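Large adhesion protein (Lap) involved in biofilm formation (Marinobacter hydrocarbonoclasticus, PDB 6XI3) probably acts as an RTX adhesin in biofilm formation, its calcium-stiffened tandem Ig-like repeats extending the adhesive end toward its target. Local coordinates at residues D149-S163 with V191-N205. Numbering follows the deposited sequence.
Sequences DVAPNGQVAITMTDS and VDGDLTVEASAQDRN. With CA (calcium ion), chain E; CA (calcium ion), chain D.
Asp149 and Arg204 meet through a salt bridge that uses one carboxylate oxygen, leaving the other for calcium. Arg204 NH1 lies 3.1 Å from Asp149 OD1, which sits almost in the guanidinium plane, at its edge; the donor arrives on the anti side of the carboxylate, and the two planes are turned 42° apart. With CG anti to the backbone N (chi1 -155°), the Asp149 carboxylate reaches both Arg204 and the metal. Its OD2 binds calcium at 2.1 Å, beside Asn205 OD1 at 2.3 Å; Asp95, Asp121 and Thr123 complete the protein ligands. The extended Arg204 side chain carries its guanidinium across the loop, where the backbone of Val150 and Ala151 covers one face. Arg204 N also donates to Asp149 O (2.9 Å), so backbone and side chain grip the same residue.

Between the ends, strands 155-161 and 193-202 pair antiparallel through six backbone hydrogen bonds. On one face Met160 and Val197 lie side by side, CG to CG2 3.7 Å, while Ala199 CB packs against Val156 CG1 at 3.8 Å. At the far end Asp162 OD2 accepts from Val191 N (2.8 Å), and Ser163 OG donates to Asp192 O. Asp192 binds a second calcium, so the pair spans two linker sites, consistent with calcium rigidifying the repeats.

These are the central strands of a four-stranded sheet, flanked by 167-173 and 208-217; strand 180-186 packs on their apolar face, Tyr180 meeting Val156 and Ala199, and Leu182 meeting Ile158.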
loop_
_atom_site.group_PDB
_atom_site.type_symbol
_atom_site.label_atom_id
_atom_site.label_comp_id
_atom_site.label_asym_id
_atom_site.label_seq_id
_atom_site.Cartn_x
_atom_site.Cartn_y
_atom_site.Cartn_z
ATOM N N ASP A 149 -4.893 -32.925 17.748
ATOM C CA ASP A 149 -6.113 -33.691 17.400
ATOM C C ASP A 149 -6.532 -33.494 15.934
ATOM O O ASP A 149 -7.715 -33.611 15.640
ATOM C CB ASP A 149 -7.298 -33.331 18.294
ATOM C CG ASP A 149 -8.294 -34.494 18.344
ATOM O OD1 ASP A 149 -7.836 -35.601 18.054
ATOM O OD2 ASP A 149 -9.498 -34.258 18.601
ATOM N N VAL A 150 -5.595 -33.238 15.037
ATOM C CA VAL A 150 -5.839 -33.273 13.567
ATOM C C VAL A 150 -5.092 -34.478 12.999
ATOM O O VAL A 150 -3.902 -34.608 13.299
ATOM C CB VAL A 150 -5.363 -31.973 12.894
ATOM C CG1 VAL A 150 -5.557 -32.030 11.375
ATOM C CG2 VAL A 150 -6.056 -30.776 13.504
ATOM N N ALA A 151 -5.776 -35.324 12.223
ATOM C CA ALA A 151 -5.241 -36.622 11.749
ATOM C C ALA A 151 -4.079 -36.374 10.804
ATOM O O ALA A 151 -4.186 -35.543 9.909
ATOM C CB ALA A 151 -6.314 -37.445 11.053
ATOM N N PRO A 152 -2.962 -37.113 10.925
ATOM C CA PRO A 152 -1.942 -37.105 9.875
ATOM C C PRO A 152 -2.571 -37.359 8.495
ATOM O O PRO A 152 -3.614 -38.014 8.435
ATOM C CB PRO A 152 -0.984 -38.218 10.316
ATOM C CG PRO A 152 -1.119 -38.216 11.811
ATOM C CD PRO A 152 -2.591 -37.957 12.070
ATOM N N ASN A 153 -1.990 -36.746 7.453
ATOM C CA ASN A 153 -2.497 -36.694 6.050
ATOM C C ASN A 153 -3.740 -35.809 5.936
ATOM O O ASN A 153 -4.200 -35.636 4.809
ATOM C CB ASN A 153 -2.761 -38.085 5.464
ATOM C CG ASN A 153 -1.448 -38.778 5.218
ATOM O OD1 ASN A 153 -0.631 -38.280 4.445
ATOM N ND2 ASN A 153 -1.192 -39.843 5.956
ATOM N N GLY A 154 -4.241 -35.243 7.040
ATOM C CA GLY A 154 -5.191 -34.123 6.998
ATOM C C GLY A 154 -4.599 -32.948 6.223
ATOM O O GLY A 154 -3.357 -32.871 6.098
ATOM N N GLN A 155 -5.460 -32.091 5.687
ATOM C CA GLN A 155 -5.057 -30.927 4.860
ATOM C C GLN A 155 -5.295 -29.657 5.670
ATOM O O GLN A 155 -6.358 -29.554 6.317
ATOM C CB GLN A 155 -5.846 -30.882 3.545
ATOM C CG GLN A 155 -5.502 -32.038 2.608
ATOM C CD GLN A 155 -4.062 -31.949 2.165
ATOM O OE1 GLN A 155 -3.650 -30.952 1.580
ATOM N NE2 GLN A 155 -3.266 -32.956 2.500
ATOM N N VAL A 156 -4.351 -28.726 5.590
ATOM C CA VAL A 156 -4.497 -27.361 6.161
ATOM C C VAL A 156 -4.738 -26.414 4.996
ATOM O O VAL A 156 -3.881 -26.387 4.086
ATOM C CB VAL A 156 -3.262 -26.948 6.968
ATOM C CG1 VAL A 156 -3.391 -25.522 7.480
ATOM C CG2 VAL A 156 -3.011 -27.911 8.094
ATOM N N ALA A 157 -5.900 -25.748 5.004
ATOM C CA ALA A 157 -6.276 -24.731 4.019
ATOM C C ALA A 157 -5.600 -23.430 4.447
ATOM O O ALA A 157 -5.850 -22.986 5.605
ATOM C CB ALA A 157 -7.790 -24.611 3.914
ATOM N N ILE A 158 -4.777 -22.872 3.560
ATOM C CA ILE A 158 -4.011 -21.615 3.800
ATOM C C ILE A 158 -4.443 -20.542 2.814
ATOM O O ILE A 158 -4.528 -20.808 1.564
ATOM C CB ILE A 158 -2.496 -21.843 3.772
ATOM C CG1 ILE A 158 -2.088 -22.765 4.924
ATOM C CG2 ILE A 158 -1.763 -20.507 3.844
ATOM C CD1 ILE A 158 -0.791 -23.479 4.712
ATOM N N THR A 159 -4.663 -19.357 3.376
ATOM C CA THR A 159 -5.070 -18.135 2.661
ATOM C C THR A 159 -4.049 -17.055 3.017
ATOM O O THR A 159 -3.792 -16.858 4.226
ATOM C CB THR A 159 -6.492 -17.739 3.070
ATOM O OG1 THR A 159 -7.401 -18.804 2.780
ATOM C CG2 THR A 159 -7.015 -16.540 2.330
ATOM N N MET A 160 -3.548 -16.347 2.012
ATOM C CA MET A 160 -2.734 -15.131 2.194
ATOM C C MET A 160 -3.434 -13.961 1.507
ATOM O O MET A 160 -3.776 -14.090 0.341
ATOM C CB MET A 160 -1.336 -15.372 1.646
ATOM C CG MET A 160 -0.649 -16.406 2.505
ATOM S SD MET A 160 1.008 -16.772 1.989
ATOM C CE MET A 160 0.637 -17.852 0.618
ATOM N N THR A 161 -3.726 -12.911 2.276
ATOM C CA THR A 161 -4.554 -11.765 1.842
ATOM C C THR A 161 -3.684 -10.512 1.973
ATOM O O THR A 161 -3.042 -10.381 3.045
ATOM C CB THR A 161 -5.851 -11.660 2.653
ATOM O OG1 THR A 161 -6.554 -12.888 2.513
ATOM C CG2 THR A 161 -6.737 -10.523 2.197
ATOM N N ASP A 162 -3.628 -9.685 0.918
ATOM C CA ASP A 162 -2.779 -8.462 0.871
ATOM C C ASP A 162 -3.609 -7.217 1.228
ATOM O O ASP A 162 -4.832 -7.358 1.545
ATOM C CB ASP A 162 -2.016 -8.407 -0.450
ATOM C CG ASP A 162 -2.854 -8.089 -1.670
ATOM O OD1 ASP A 162 -4.050 -7.774 -1.485
ATOM O OD2 ASP A 162 -2.299 -8.200 -2.806
ATOM N N SER A 163 -2.971 -6.043 1.159
ATOM C CA SER A 163 -3.589 -4.746 1.550
ATOM C C SER A 163 -4.704 -4.356 0.571
ATOM O O SER A 163 -5.449 -3.448 0.919
ATOM C CB SER A 163 -2.566 -3.627 1.635
ATOM O OG SER A 163 -1.820 -3.547 0.435
ATOM N N VAL A 191 0.286 -7.481 -3.511
ATOM C CA VAL A 191 0.885 -6.119 -3.429
ATOM C C VAL A 191 1.464 -5.903 -2.029
ATOM O O VAL A 191 1.095 -6.659 -1.109
ATOM C CB VAL A 191 -0.149 -5.051 -3.834
ATOM C CG1 VAL A 191 -0.700 -5.372 -5.235
ATOM C CG2 VAL A 191 -1.278 -4.895 -2.815
ATOM N N ASP A 192 2.354 -4.912 -1.923
ATOM C CA ASP A 192 3.097 -4.560 -0.698
ATOM C C ASP A 192 2.119 -4.090 0.388
ATOM O O ASP A 192 0.996 -3.644 0.084
ATOM C CB ASP A 192 4.209 -3.562 -1.015
ATOM C CG ASP A 192 5.344 -4.181 -1.798
ATOM O OD1 ASP A 192 5.355 -5.435 -1.939
ATOM O OD2 ASP A 192 6.209 -3.420 -2.290
ATOM N N GLY A 193 2.580 -4.170 1.621
ATOM C CA GLY A 193 1.876 -3.759 2.836
ATOM C C GLY A 193 1.668 -4.957 3.731
ATOM O O GLY A 193 2.397 -5.934 3.578
ATOM N N ASP A 194 0.705 -4.879 4.637
ATOM C CA ASP A 194 0.459 -5.951 5.622
ATOM C C ASP A 194 -0.039 -7.188 4.860
ATOM O O ASP A 194 -0.832 -7.041 3.950
ATOM C CB ASP A 194 -0.496 -5.486 6.719
ATOM C CG ASP A 194 -0.517 -6.462 7.897
ATOM O OD1 ASP A 194 0.566 -6.802 8.401
ATOM O OD2 ASP A 194 -1.610 -6.897 8.291
ATOM N N LEU A 195 0.457 -8.366 5.197
ATOM C CA LEU A 195 -0.002 -9.652 4.617
ATOM C C LEU A 195 -0.649 -10.394 5.769
ATOM O O LEU A 195 -0.013 -10.465 6.860
ATOM C CB LEU A 195 1.183 -10.507 4.162
ATOM C CG LEU A 195 1.763 -10.292 2.783
ATOM C CD1 LEU A 195 2.672 -11.479 2.454
ATOM C CD2 LEU A 195 0.670 -10.126 1.735
ATOM N N THR A 196 -1.836 -10.924 5.569
ATOM C CA THR A 196 -2.498 -11.732 6.611
ATOM C C THR A 196 -2.437 -13.190 6.166
ATOM O O THR A 196 -2.902 -13.479 5.044
ATOM C CB THR A 196 -3.938 -11.266 6.823
ATOM O OG1 THR A 196 -3.839 -9.984 7.419
ATOM C CG2 THR A 196 -4.719 -12.186 7.730
ATOM N N VAL A 197 -1.909 -14.076 7.008
ATOM C CA VAL A 197 -1.868 -15.526 6.695
ATOM C C VAL A 197 -2.907 -16.220 7.584
ATOM O O VAL A 197 -2.785 -16.119 8.815
ATOM C CB VAL A 197 -0.459 -16.123 6.835
ATOM C CG1 VAL A 197 -0.452 -17.623 6.569
ATOM C CG2 VAL A 197 0.514 -15.455 5.886
ATOM N N GLU A 198 -3.890 -16.879 6.971
ATOM C CA GLU A 198 -4.913 -17.661 7.697
ATOM C C GLU A 198 -4.743 -19.152 7.371
ATOM O O GLU A 198 -4.540 -19.493 6.179
ATOM C CB GLU A 198 -6.293 -17.125 7.330
ATOM C CG GLU A 198 -7.430 -17.931 7.921
ATOM C CD GLU A 198 -7.716 -17.625 9.380
ATOM O OE1 GLU A 198 -7.591 -16.438 9.766
ATOM O OE2 GLU A 198 -8.058 -18.570 10.130
ATOM N N ALA A 199 -4.816 -20.003 8.401
ATOM C CA ALA A 199 -4.696 -21.472 8.275
ATOM C C ALA A 199 -5.846 -22.112 9.040
ATOM O O ALA A 199 -6.214 -21.581 10.099
ATOM C CB ALA A 199 -3.354 -21.965 8.757
ATOM N N SER A 200 -6.418 -23.175 8.477
ATOM C CA SER A 200 -7.583 -23.874 9.051
ATOM C C SER A 200 -7.535 -25.372 8.713
ATOM O O SER A 200 -6.982 -25.802 7.682
ATOM C CB SER A 200 -8.872 -23.200 8.634
ATOM O OG SER A 200 -9.115 -23.358 7.239
ATOM N N ALA A 201 -8.124 -26.160 9.587
ATOM C CA ALA A 201 -8.190 -27.626 9.415
ATOM C C ALA A 201 -9.357 -28.115 10.258
ATOM O O ALA A 201 -10.060 -27.268 10.808
ATOM C CB ALA A 201 -6.865 -28.235 9.791
ATOM N N GLN A 202 -9.581 -29.425 10.295
ATOM C CA GLN A 202 -10.676 -30.000 11.101
ATOM C C GLN A 202 -10.046 -31.013 12.062
ATOM O O GLN A 202 -9.185 -31.777 11.629
ATOM C CB GLN A 202 -11.740 -30.580 10.162
ATOM C CG GLN A 202 -13.088 -30.747 10.835
ATOM C CD GLN A 202 -14.171 -31.236 9.903
ATOM O OE1 GLN A 202 -14.266 -32.426 9.571
ATOM N NE2 GLN A 202 -15.037 -30.309 9.538
ATOM N N ASP A 203 -10.417 -30.975 13.329
ATOM C CA ASP A 203 -9.926 -31.945 14.321
ATOM C C ASP A 203 -10.794 -33.210 14.179
ATOM O O ASP A 203 -11.790 -33.227 13.403
ATOM C CB ASP A 203 -9.863 -31.324 15.722
ATOM C CG ASP A 203 -11.179 -31.188 16.445
ATOM O OD1 ASP A 203 -12.190 -31.757 15.962
ATOM O OD2 ASP A 203 -11.185 -30.522 17.507
ATOM N N ARG A 204 -10.413 -34.258 14.872
ATOM C CA ARG A 204 -11.026 -35.591 14.661
ATOM C C ARG A 204 -12.438 -35.603 15.238
ATOM O O ARG A 204 -13.140 -36.588 15.008
ATOM C CB ARG A 204 -10.163 -36.644 15.323
ATOM C CG ARG A 204 -8.758 -36.764 14.771
ATOM C CD ARG A 204 -8.162 -37.942 15.502
ATOM N NE ARG A 204 -6.877 -38.361 15.015
ATOM C CZ ARG A 204 -5.708 -37.999 15.516
ATOM N NH1 ARG A 204 -5.630 -37.123 16.497
ATOM N NH2 ARG A 204 -4.606 -38.464 14.980
ATOM N N ASN A 205 -12.854 -34.578 15.986
ATOM C CA ASN A 205 -14.269 -34.494 16.431
ATOM C C ASN A 205 -15.069 -33.593 15.486
ATOM O O ASN A 205 -16.190 -33.291 15.812
ATOM C CB ASN A 205 -14.384 -34.080 17.895
ATOM C CG ASN A 205 -13.749 -35.095 18.810
ATOM O OD1 ASN A 205 -12.579 -34.948 19.160
ATOM N ND2 ASN A 205 -14.513 -36.123 19.172
HETATM CA CA CA E . -10.823 -34.024 20.276
HETATM CA CA CA D . 6.959 -1.348 -1.381
HETATM O O HOH W 1 -8.646 -34.444 11.661
HETATM O O HOH W 2 -8.509 -27.925 5.616
HETATM O O HOH W 3 -8.041 -30.818 8.205
HETATM O O HOH W 4 -7.792 -20.869 5.814
HETATM O O HOH W 5 -5.615 -14.490 4.587
HETATM O O HOH W 6 -0.278 -6.033 1.266
HETATM O O HOH W 7 -11.514 -31.820 19.675
HETATM O O HOH W 8 7.976 0.757 -0.996
#